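Local coordinates for putative solute-binding component of ABC transporter (PDB 4YS6), which probably serves as the sugar-binding component of an ABC transporter, with beta-D-glucopyranose bound between its two lobes, at residues Y142-K153 and F182-Y193; W265-C273 and G284-K292. One frame throughout, in Å; residues are numbered along the deposited sequence.

Overall arrangement
Interaction 1 comes first along the chain and pairs helix 141-155 with helix 177-195; interaction 2 follows and joins two largely irregular segments that contain the short strands 267-268 and 289-291. The centres of the two interactions lie about 14 Å apart. Strand 267-268 is an outermost strand of the parallel sheet whose strand 241-244 carries both helices of interaction 1, whereas strand 289-291 closes one end of the mixed sheet. The two contacts touch directly: Gln148 reaches Gly270, and Val144 and Phe182 pack against Gln271. Both reach the glucose, interaction 1 through Phe182 and interaction 2 through Asp272 and Lys292, so residues from both contacts line the sugar pocket.

Interaction 1 (Y142-K153 and F182-Y193); sequences YMVGTKQGEYIK and FYGGAMDVLKPY
The ring of Tyr142 lies over Gly185, whose CA sits 3.9 Å from the ring centroid in a CH-pi contact over one face. Its CG is anti to the backbone N (chi1 -179°), which lets a side chain that leaves its helix away from the partner swing back across it. At the ring edge, near the ring plane, the hydroxyl OH donates to Asp188 OD2 in a very short bond of 2.5 Å; the carboxylate is turned 58° from the ring.

Beside this pair the backbones come together. Gly145 CA and Gly185 CA are 4.1 Å apart, and with no side chain on either glycine the two main chains meet directly. Gly145 CA also approaches Phe182 O in a CA-H...O contact, while the Ala186 methyl rests near Gly145 O. Further along, Val189 enters as a knob into a hole formed by Thr146, Gly149, Glu150 and Lys153: CG1 presses on Gly149 C at 3.6 Å and CG2 faces Thr146 and Glu150. Leu190 CD2 lies beside Gly149 O and meets Ile152 CG2 at 4.0 Å.

Lys153, extended throughout, runs past Val189 CG1 until NZ makes a weak bond to Tyr193 OH; a water also links NZ to Val189 O. At the other end, Val144 and Phe182 lie side by side, CG1 to CD1 3.9 Å, and Phe182 continues to the glucose. A second water bridges Gln148 OE1 and Phe182 O, while Gln148 NE2 binds Gly270 O and Ser245 O.

Both helices rest on Leu243 of strand 241-244. A crossing angle of -37° and an axis separation of 6.4 Å mark glycine-mediated close helix packing, here on the sheet of an alpha/beta lobe of a periplasmic-binding-protein fold.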
loop_
_atom_site.group_PDB
_atom_site.type_symbol
_atom_site.label_atom_id
_atom_site.label_comp_id
_atom_site.label_asym_id
_atom_site.label_seq_id
_atom_site.Cartn_x
_atom_site.Cartn_y
_atom_site.Cartn_z
ATOM N N TYR A 142 4.229 0.737 -9.036
ATOM C CA TYR A 142 4.975 -0.248 -9.814
ATOM C C TYR A 142 6.428 -0.290 -9.327
ATOM O O TYR A 142 7.007 -1.366 -9.164
ATOM C CB TYR A 142 4.895 0.078 -11.297
ATOM C CG TYR A 142 5.614 -0.917 -12.144
ATOM C CD1 TYR A 142 5.002 -2.101 -12.517
ATOM C CD2 TYR A 142 6.914 -0.683 -12.559
ATOM C CE1 TYR A 142 5.672 -3.029 -13.297
ATOM C CE2 TYR A 142 7.580 -1.595 -13.335
ATOM C CZ TYR A 142 6.957 -2.761 -13.693
ATOM O OH TYR A 142 7.658 -3.654 -14.466
HETATM N N MSE A 143 7.001 0.870 -9.047
HETATM C CA MSE A 143 8.398 0.942 -8.596
HETATM C C MSE A 143 8.554 0.299 -7.215
HETATM O O MSE A 143 9.589 -0.337 -6.922
HETATM C CB MSE A 143 8.905 2.394 -8.589
HETATM C CG MSE A 143 10.270 2.508 -8.042
HETATM SE SE MSE A 143 10.771 4.424 -8.014
HETATM C CE MSE A 143 10.593 4.783 -9.933
ATOM N N VAL A 144 7.543 0.436 -6.352
ATOM C CA VAL A 144 7.573 -0.236 -5.068
ATOM C C VAL A 144 7.754 -1.735 -5.296
ATOM O O VAL A 144 8.586 -2.381 -4.675
ATOM C CB VAL A 144 6.278 -0.002 -4.234
ATOM C CG1 VAL A 144 6.217 -0.935 -3.024
ATOM C CG2 VAL A 144 6.144 1.457 -3.791
ATOM N N GLY A 145 6.929 -2.296 -6.175
ATOM C CA GLY A 145 7.026 -3.705 -6.503
ATOM C C GLY A 145 8.385 -4.065 -7.081
ATOM O O GLY A 145 8.975 -5.049 -6.688
ATOM N N THR A 146 8.866 -3.269 -8.038
ATOM C CA THR A 146 10.196 -3.489 -8.595
ATOM C C THR A 146 11.247 -3.583 -7.491
ATOM O O THR A 146 12.093 -4.493 -7.482
ATOM C CB THR A 146 10.605 -2.361 -9.566
ATOM O OG1 THR A 146 9.613 -2.200 -10.588
ATOM C CG2 THR A 146 11.930 -2.674 -10.217
ATOM N N LYS A 147 11.201 -2.642 -6.553
ATOM C CA LYS A 147 12.222 -2.594 -5.499
ATOM C C LYS A 147 12.182 -3.863 -4.664
ATOM O O LYS A 147 13.232 -4.398 -4.270
ATOM C CB LYS A 147 12.043 -1.372 -4.602
ATOM C CG LYS A 147 12.424 -0.063 -5.279
ATOM C CD LYS A 147 12.326 1.102 -4.287
ATOM C CE LYS A 147 12.647 2.435 -4.898
ATOM N NZ LYS A 147 14.054 2.487 -5.337
ATOM N N GLN A 148 10.982 -4.350 -4.377
ATOM C CA GLN A 148 10.851 -5.572 -3.570
ATOM C C GLN A 148 11.385 -6.784 -4.332
ATOM O O GLN A 148 12.096 -7.628 -3.758
ATOM C CB GLN A 148 9.399 -5.824 -3.166
ATOM C CG GLN A 148 8.843 -4.723 -2.261
ATOM C CD GLN A 148 7.339 -4.771 -2.122
ATOM O OE1 GLN A 148 6.625 -5.242 -3.011
ATOM N NE2 GLN A 148 6.849 -4.259 -1.016
ATOM N N GLY A 149 11.063 -6.861 -5.616
ATOM C CA GLY A 149 11.585 -7.918 -6.467
ATOM C C GLY A 149 13.088 -7.877 -6.621
ATOM O O GLY A 149 13.754 -8.916 -6.531
ATOM N N GLU A 150 13.636 -6.683 -6.854
ATOM C CA GLU A 150 15.075 -6.548 -7.048
ATOM C C GLU A 150 15.820 -6.874 -5.769
ATOM O O GLU A 150 16.960 -7.358 -5.815
ATOM C CB GLU A 150 15.419 -5.137 -7.513
ATOM C CG GLU A 150 15.025 -4.895 -8.960
ATOM C CD GLU A 150 15.365 -3.511 -9.465
ATOM O OE1 GLU A 150 15.494 -3.359 -10.701
ATOM O OE2 GLU A 150 15.494 -2.578 -8.642
ATOM N N TYR A 151 15.206 -6.593 -4.626
ATOM C CA TYR A 151 15.843 -6.916 -3.338
ATOM C C TYR A 151 16.027 -8.422 -3.206
ATOM O O TYR A 151 17.102 -8.898 -2.869
ATOM C CB TYR A 151 15.030 -6.375 -2.152
ATOM C CG TYR A 151 15.742 -6.607 -0.847
ATOM C CD1 TYR A 151 16.746 -5.750 -0.422
ATOM C CD2 TYR A 151 15.445 -7.707 -0.061
ATOM C CE1 TYR A 151 17.412 -5.964 0.770
ATOM C CE2 TYR A 151 16.115 -7.934 1.121
ATOM C CZ TYR A 151 17.088 -7.054 1.536
ATOM O OH TYR A 151 17.768 -7.301 2.709
ATOM N N ILE A 152 14.968 -9.175 -3.484
ATOM C CA ILE A 152 15.032 -10.627 -3.431
ATOM C C ILE A 152 16.002 -11.163 -4.480
ATOM O O ILE A 152 16.816 -12.030 -4.185
ATOM C CB ILE A 152 13.631 -11.230 -3.628
ATOM C CG1 ILE A 152 12.779 -10.914 -2.390
ATOM C CG2 ILE A 152 13.709 -12.729 -3.865
ATOM C CD1 ILE A 152 11.344 -11.318 -2.467
ATOM N N LYS A 153 15.922 -10.636 -5.697
ATOM C CA LYS A 153 16.834 -11.051 -6.766
ATOM C C LYS A 153 18.316 -10.844 -6.376
ATOM O O LYS A 153 19.163 -11.707 -6.625
ATOM C CB LYS A 153 16.521 -10.286 -8.048
ATOM C CG LYS A 153 17.528 -10.529 -9.159
ATOM C CD LYS A 153 17.037 -9.927 -10.476
ATOM C CE LYS A 153 18.108 -9.987 -11.545
ATOM N NZ LYS A 153 17.594 -9.555 -12.888
ATOM N N PHE A 182 1.820 -3.546 -7.120
ATOM C CA PHE A 182 2.911 -4.062 -6.287
ATOM C C PHE A 182 3.300 -5.476 -6.771
ATOM O O PHE A 182 4.473 -5.816 -6.891
ATOM C CB PHE A 182 2.517 -4.130 -4.811
ATOM C CG PHE A 182 2.085 -2.813 -4.205
ATOM C CD1 PHE A 182 2.714 -1.620 -4.524
ATOM C CD2 PHE A 182 1.040 -2.790 -3.297
ATOM C CE1 PHE A 182 2.303 -0.446 -3.957
ATOM C CE2 PHE A 182 0.620 -1.615 -2.732
ATOM C CZ PHE A 182 1.269 -0.442 -3.046
ATOM N N TYR A 183 2.293 -6.305 -7.046
ATOM C CA TYR A 183 2.513 -7.675 -7.526
ATOM C C TYR A 183 3.175 -7.645 -8.900
ATOM O O TYR A 183 4.155 -8.353 -9.139
ATOM C CB TYR A 183 1.176 -8.424 -7.557
ATOM C CG TYR A 183 1.208 -9.802 -8.177
ATOM C CD1 TYR A 183 1.455 -10.923 -7.404
ATOM C CD2 TYR A 183 0.965 -9.972 -9.517
ATOM C CE1 TYR A 183 1.487 -12.183 -7.977
ATOM C CE2 TYR A 183 0.995 -11.213 -10.094
ATOM C CZ TYR A 183 1.249 -12.318 -9.318
ATOM O OH TYR A 183 1.277 -13.564 -9.925
ATOM N N GLY A 184 2.667 -6.802 -9.792
ATOM C CA GLY A 184 3.169 -6.741 -11.143
ATOM C C GLY A 184 4.616 -6.304 -11.186
ATOM O O GLY A 184 5.417 -6.868 -11.940
ATOM N N GLY A 185 4.955 -5.285 -10.399
ATOM C CA GLY A 185 6.331 -4.807 -10.346
ATOM C C GLY A 185 7.294 -5.867 -9.849
ATOM O O GLY A 185 8.359 -6.086 -10.447
ATOM N N ALA A 186 6.916 -6.555 -8.776
ATOM C CA ALA A 186 7.782 -7.574 -8.195
ATOM C C ALA A 186 7.902 -8.771 -9.127
ATOM O O ALA A 186 8.992 -9.328 -9.302
ATOM C CB ALA A 186 7.253 -8.000 -6.837
HETATM N N MSE A 187 6.784 -9.165 -9.716
HETATM C CA MSE A 187 6.765 -10.310 -10.625
HETATM C C MSE A 187 7.500 -10.044 -11.923
HETATM O O MSE A 187 8.043 -10.969 -12.516
HETATM C CB MSE A 187 5.333 -10.718 -10.966
HETATM C CG MSE A 187 4.618 -11.376 -9.863
HETATM SE SE MSE A 187 5.414 -13.135 -9.540
HETATM C CE MSE A 187 6.181 -12.645 -7.986
ATOM N N ASP A 188 7.501 -8.798 -12.383
ATOM C CA ASP A 188 8.232 -8.454 -13.598
ATOM C C ASP A 188 9.731 -8.741 -13.387
ATOM O O ASP A 188 10.431 -9.106 -14.320
ATOM C CB ASP A 188 7.997 -7.000 -13.990
ATOM C CG ASP A 188 6.710 -6.807 -14.797
ATOM O OD1 ASP A 188 6.102 -7.814 -15.230
ATOM O OD2 ASP A 188 6.310 -5.641 -15.007
ATOM N N VAL A 189 10.203 -8.598 -12.151
ATOM C CA VAL A 189 11.580 -8.951 -11.796
ATOM C C VAL A 189 11.767 -10.450 -11.580
ATOM O O VAL A 189 12.730 -11.040 -12.086
ATOM C CB VAL A 189 12.026 -8.193 -10.514
ATOM C CG1 VAL A 189 13.438 -8.576 -10.105
ATOM C CG2 VAL A 189 11.945 -6.685 -10.725
ATOM N N LEU A 190 10.837 -11.082 -10.865
ATOM C CA LEU A 190 11.065 -12.427 -10.351
ATOM C C LEU A 190 10.476 -13.543 -11.212
ATOM O O LEU A 190 10.966 -14.666 -11.162
ATOM C CB LEU A 190 10.504 -12.577 -8.949
ATOM C CG LEU A 190 11.201 -11.726 -7.892
ATOM C CD1 LEU A 190 10.447 -11.874 -6.573
ATOM C CD2 LEU A 190 12.605 -12.151 -7.703
ATOM N N LYS A 191 9.433 -13.248 -11.982
ATOM C CA LYS A 191 8.715 -14.330 -12.664
ATOM C C LYS A 191 9.624 -15.141 -13.582
ATOM O O LYS A 191 9.475 -16.374 -13.668
ATOM C CB LYS A 191 7.525 -13.791 -13.460
ATOM C CG LYS A 191 6.558 -14.896 -13.900
ATOM C CD LYS A 191 5.900 -14.588 -15.227
ATOM C CE LYS A 191 5.068 -15.769 -15.724
ATOM N NZ LYS A 191 5.528 -16.251 -17.056
ATOM N N PRO A 192 10.568 -14.483 -14.281
ATOM C CA PRO A 192 11.487 -15.236 -15.139
ATOM C C PRO A 192 12.257 -16.340 -14.404
ATOM O O PRO A 192 12.576 -17.359 -15.000
ATOM C CB PRO A 192 12.440 -14.157 -15.645
ATOM C CG PRO A 192 11.626 -12.925 -15.644
ATOM C CD PRO A 192 10.788 -13.025 -14.421
ATOM N N TYR A 193 12.549 -16.120 -13.128
ATOM C CA TYR A 193 13.270 -17.092 -12.317
ATOM C C TYR A 193 12.357 -18.174 -11.765
ATOM O O TYR A 193 12.805 -19.267 -11.482
ATOM C CB TYR A 193 13.986 -16.378 -11.181
ATOM C CG TYR A 193 14.987 -15.425 -11.731
ATOM C CD1 TYR A 193 16.223 -15.863 -12.149
ATOM C CD2 TYR A 193 14.676 -14.075 -11.869
ATOM C CE1 TYR A 193 17.141 -14.974 -12.700
ATOM C CE2 TYR A 193 15.572 -13.192 -12.412
ATOM C CZ TYR A 193 16.811 -13.646 -12.809
ATOM O OH TYR A 193 17.713 -12.762 -13.355
HETATM O O HOH W 1 4.836 -6.864 -4.156
HETATM O O HOH W 2 14.526 -9.838 -13.674
#

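Interaction 2 (W265-C273 and G284-K292); sequences WPIVTGQDC and GKQSMSIFK. With BGC (beta-D-glucopyranose), chain D.
Asp272 and Lys292 converge on the glucose from the two segments, as part of the sugar pocket of this periplasmic-binding-protein fold. The Asp272 carboxylate takes two sugar hydroxyls, O3 on OD1 at 2.7 Å and O4 on OD2, while Lys292 NZ donates to O3 at 2.9 Å and weakly to O2. NZ stays 4.1 Å from Asp272 OD1, so the two opposite charges share the sugar without forming a salt bridge.

Gln271 forms the second shell: extended beyond CG, it offers OE1 to Lys292 NZ in a very short bond, and its NE2 is held by Ser245 O. The main chain of Asp272 is fixed by its N bonding to Ile290 O at 2.8 Å, and by a water joining Asp272 O to Lys292 N and O. Next, Cys273 N donates to Ser289 OG, itself bonded to Asp247.

Farther from the sugar, Ser287 N bonds to Val268 O, and the selenium (SE) of Met288, modelled as selenomethionine, packs on Thr269 CB. At the far end, Trp265 NE1 donates to Lys285 O at 2.9 Å from above the carbonyl plane, 53° out of it.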
loop_
_atom_site.group_PDB
_atom_site.type_symbol
_atom_site.label_atom_id
_atom_site.label_comp_id
_atom_site.label_asym_id
_atom_site.label_seq_id
_atom_site.Cartn_x
_atom_site.Cartn_y
_atom_site.Cartn_z
ATOM N N TRP A 265 16.026 -18.159 8.933
ATOM C CA TRP A 265 15.094 -17.073 8.636
ATOM C C TRP A 265 15.147 -16.625 7.168
ATOM O O TRP A 265 16.253 -16.394 6.629
ATOM C CB TRP A 265 15.404 -15.879 9.555
ATOM C CG TRP A 265 14.264 -14.936 9.677
ATOM C CD1 TRP A 265 14.102 -13.763 9.021
ATOM C CD2 TRP A 265 13.109 -15.099 10.504
ATOM N NE1 TRP A 265 12.911 -13.185 9.370
ATOM C CE2 TRP A 265 12.292 -13.980 10.299
ATOM C CE3 TRP A 265 12.688 -16.086 11.401
ATOM C CZ2 TRP A 265 11.080 -13.816 10.950
ATOM C CZ3 TRP A 265 11.492 -15.915 12.054
ATOM C CH2 TRP A 265 10.704 -14.790 11.828
ATOM N N PRO A 266 13.975 -16.491 6.510
ATOM C CA PRO A 266 13.930 -16.044 5.122
ATOM C C PRO A 266 14.097 -14.537 4.960
ATOM O O PRO A 266 13.914 -13.772 5.915
ATOM C CB PRO A 266 12.519 -16.458 4.660
ATOM C CG PRO A 266 11.727 -16.410 5.884
ATOM C CD PRO A 266 12.628 -16.822 7.012
ATOM N N ILE A 267 14.418 -14.129 3.737
ATOM C CA ILE A 267 14.190 -12.762 3.305
ATOM C C ILE A 267 12.710 -12.453 3.471
ATOM O O ILE A 267 11.855 -13.252 3.062
ATOM C CB ILE A 267 14.580 -12.539 1.836
ATOM C CG1 ILE A 267 16.046 -12.865 1.600
ATOM C CG2 ILE A 267 14.259 -11.103 1.433
ATOM C CD1 ILE A 267 16.389 -13.021 0.126
ATOM N N VAL A 268 12.401 -11.323 4.109
ATOM C CA VAL A 268 11.008 -10.847 4.200
ATOM C C VAL A 268 10.964 -9.381 3.806
ATOM O O VAL A 268 11.660 -8.561 4.404
ATOM C CB VAL A 268 10.427 -10.996 5.615
ATOM C CG1 VAL A 268 8.984 -10.488 5.661
ATOM C CG2 VAL A 268 10.501 -12.473 6.094
ATOM N N THR A 269 10.180 -9.076 2.778
ATOM C CA THR A 269 10.002 -7.711 2.288
ATOM C C THR A 269 8.765 -7.064 2.903
ATOM O O THR A 269 7.993 -7.706 3.616
ATOM C CB THR A 269 9.871 -7.664 0.750
ATOM O OG1 THR A 269 8.695 -8.363 0.328
ATOM C CG2 THR A 269 11.080 -8.300 0.091
ATOM N N GLY A 270 8.565 -5.785 2.612
ATOM C CA GLY A 270 7.405 -5.079 3.076
ATOM C C GLY A 270 7.318 -3.691 2.499
ATOM O O GLY A 270 8.025 -3.332 1.557
ATOM N N GLN A 271 6.426 -2.905 3.069
ATOM C CA GLN A 271 6.211 -1.538 2.649
ATOM C C GLN A 271 5.390 -0.795 3.717
ATOM O O GLN A 271 4.424 -1.351 4.244
ATOM C CB GLN A 271 5.511 -1.533 1.293
ATOM C CG GLN A 271 4.929 -0.250 0.896
ATOM C CD GLN A 271 4.063 -0.338 -0.364
ATOM O OE1 GLN A 271 3.903 0.654 -1.031
ATOM N NE2 GLN A 271 3.522 -1.536 -0.701
ATOM N N ASP A 272 5.794 0.451 3.981
ATOM C CA ASP A 272 5.101 1.484 4.786
ATOM C C ASP A 272 5.914 1.906 6.017
ATOM O O ASP A 272 5.640 2.961 6.606
ATOM C CB ASP A 272 3.718 1.072 5.338
ATOM C CG ASP A 272 2.650 0.920 4.274
ATOM O OD1 ASP A 272 2.870 1.271 3.095
ATOM O OD2 ASP A 272 1.540 0.480 4.673
ATOM N N CYS A 273 6.860 1.073 6.437
ATOM C CA CYS A 273 7.581 1.289 7.689
ATOM C C CYS A 273 6.621 1.480 8.862
ATOM O O CYS A 273 6.771 2.437 9.657
ATOM C CB CYS A 273 8.530 2.488 7.594
ATOM S SG CYS A 273 9.882 2.168 6.432
ATOM N N GLY A 284 15.968 -8.191 13.469
ATOM C CA GLY A 284 16.397 -9.096 12.413
ATOM C C GLY A 284 15.283 -9.953 11.833
ATOM O O GLY A 284 15.561 -10.956 11.166
ATOM N N LYS A 285 14.028 -9.570 12.054
ATOM C CA LYS A 285 12.902 -10.406 11.625
ATOM C C LYS A 285 12.260 -9.954 10.306
ATOM O O LYS A 285 11.458 -10.663 9.731
ATOM C CB LYS A 285 11.815 -10.445 12.693
ATOM C CG LYS A 285 12.144 -11.210 13.948
ATOM C CD LYS A 285 10.922 -11.179 14.850
ATOM C CE LYS A 285 11.247 -11.301 16.318
ATOM N NZ LYS A 285 10.067 -10.905 17.153
ATOM N N GLN A 286 12.626 -8.780 9.829
ATOM C CA GLN A 286 12.177 -8.314 8.524
ATOM C C GLN A 286 13.388 -7.675 7.848
ATOM O O GLN A 286 14.181 -6.980 8.485
ATOM C CB GLN A 286 11.023 -7.337 8.654
ATOM C CG GLN A 286 10.593 -6.758 7.341
ATOM C CD GLN A 286 9.241 -6.089 7.392
ATOM O OE1 GLN A 286 8.384 -6.421 8.209
ATOM N NE2 GLN A 286 9.033 -5.164 6.481
ATOM N N SER A 287 13.554 -7.939 6.564
ATOM C CA SER A 287 14.770 -7.521 5.844
ATOM C C SER A 287 14.799 -6.054 5.454
ATOM O O SER A 287 15.837 -5.387 5.532
ATOM C CB SER A 287 14.916 -8.352 4.559
ATOM O OG SER A 287 14.934 -9.729 4.862
HETATM N N MSE A 288 13.664 -5.584 4.973
HETATM C CA MSE A 288 13.561 -4.239 4.441
HETATM C C MSE A 288 12.100 -3.821 4.435
HETATM O O MSE A 288 11.181 -4.652 4.605
HETATM C CB MSE A 288 14.134 -4.182 3.024
HETATM C CG MSE A 288 13.409 -5.076 2.036
HETATM SE SE MSE A 288 11.767 -4.358 1.218
HETATM C CE MSE A 288 12.496 -3.645 -0.449
ATOM N N SER A 289 11.890 -2.526 4.240
ATOM C CA SER A 289 10.586 -2.006 3.991
ATOM C C SER A 289 10.758 -0.844 3.015
ATOM O O SER A 289 11.850 -0.595 2.501
ATOM C CB SER A 289 9.882 -1.596 5.295
ATOM O OG SER A 289 8.506 -1.257 5.083
ATOM N N ILE A 290 9.663 -0.223 2.660
ATOM C CA ILE A 290 9.678 0.897 1.725
ATOM C C ILE A 290 9.034 2.036 2.474
ATOM O O ILE A 290 7.940 1.883 3.019
ATOM C CB ILE A 290 8.904 0.581 0.414
ATOM C CG1 ILE A 290 9.522 -0.586 -0.370
ATOM C CG2 ILE A 290 8.779 1.842 -0.466
ATOM C CD1 ILE A 290 10.881 -0.362 -0.884
ATOM N N PHE A 291 9.709 3.173 2.519
ATOM C CA PHE A 291 9.192 4.342 3.203
ATOM C C PHE A 291 8.460 5.229 2.204
ATOM O O PHE A 291 9.024 5.668 1.212
ATOM C CB PHE A 291 10.297 5.143 3.875
ATOM C CG PHE A 291 9.826 6.422 4.514
ATOM C CD1 PHE A 291 8.807 6.416 5.460
ATOM C CD2 PHE A 291 10.424 7.625 4.199
ATOM C CE1 PHE A 291 8.391 7.601 6.057
ATOM C CE2 PHE A 291 10.024 8.796 4.799
ATOM C CZ PHE A 291 8.993 8.776 5.732
ATOM N N LYS A 292 7.200 5.479 2.510
ATOM C CA LYS A 292 6.339 6.355 1.759
ATOM C C LYS A 292 5.880 7.474 2.710
ATOM O O LYS A 292 5.080 7.271 3.627
ATOM C CB LYS A 292 5.152 5.572 1.175
ATOM C CG LYS A 292 5.580 4.349 0.357
ATOM C CD LYS A 292 4.494 3.796 -0.535
ATOM C CE LYS A 292 3.255 3.332 0.217
ATOM N NZ LYS A 292 2.379 2.616 -0.761
HETATM C C2 BGC D . -1.232 1.162 0.189
HETATM C C3 BGC D . -0.205 0.533 1.073
HETATM C C4 BGC D . -0.790 -0.076 2.278
HETATM C C5 BGC D . -1.916 -1.010 1.959
HETATM C C6 BGC D . -2.682 -1.489 3.174
HETATM C C1 BGC D . -2.267 0.099 -0.229
HETATM O O1 BGC D . -3.201 0.580 -0.976
HETATM O O2 BGC D . -0.612 1.692 -0.977
HETATM O O3 BGC D . 0.753 1.601 1.428
HETATM O O4 BGC D . 0.186 -0.873 2.995
HETATM O O5 BGC D . -2.855 -0.295 1.100
HETATM O O6 BGC D . -2.998 -0.424 4.057
HETATM O O HOH W 3 13.861 -11.204 7.191
HETATM O O HOH W 4 5.587 4.858 4.742
#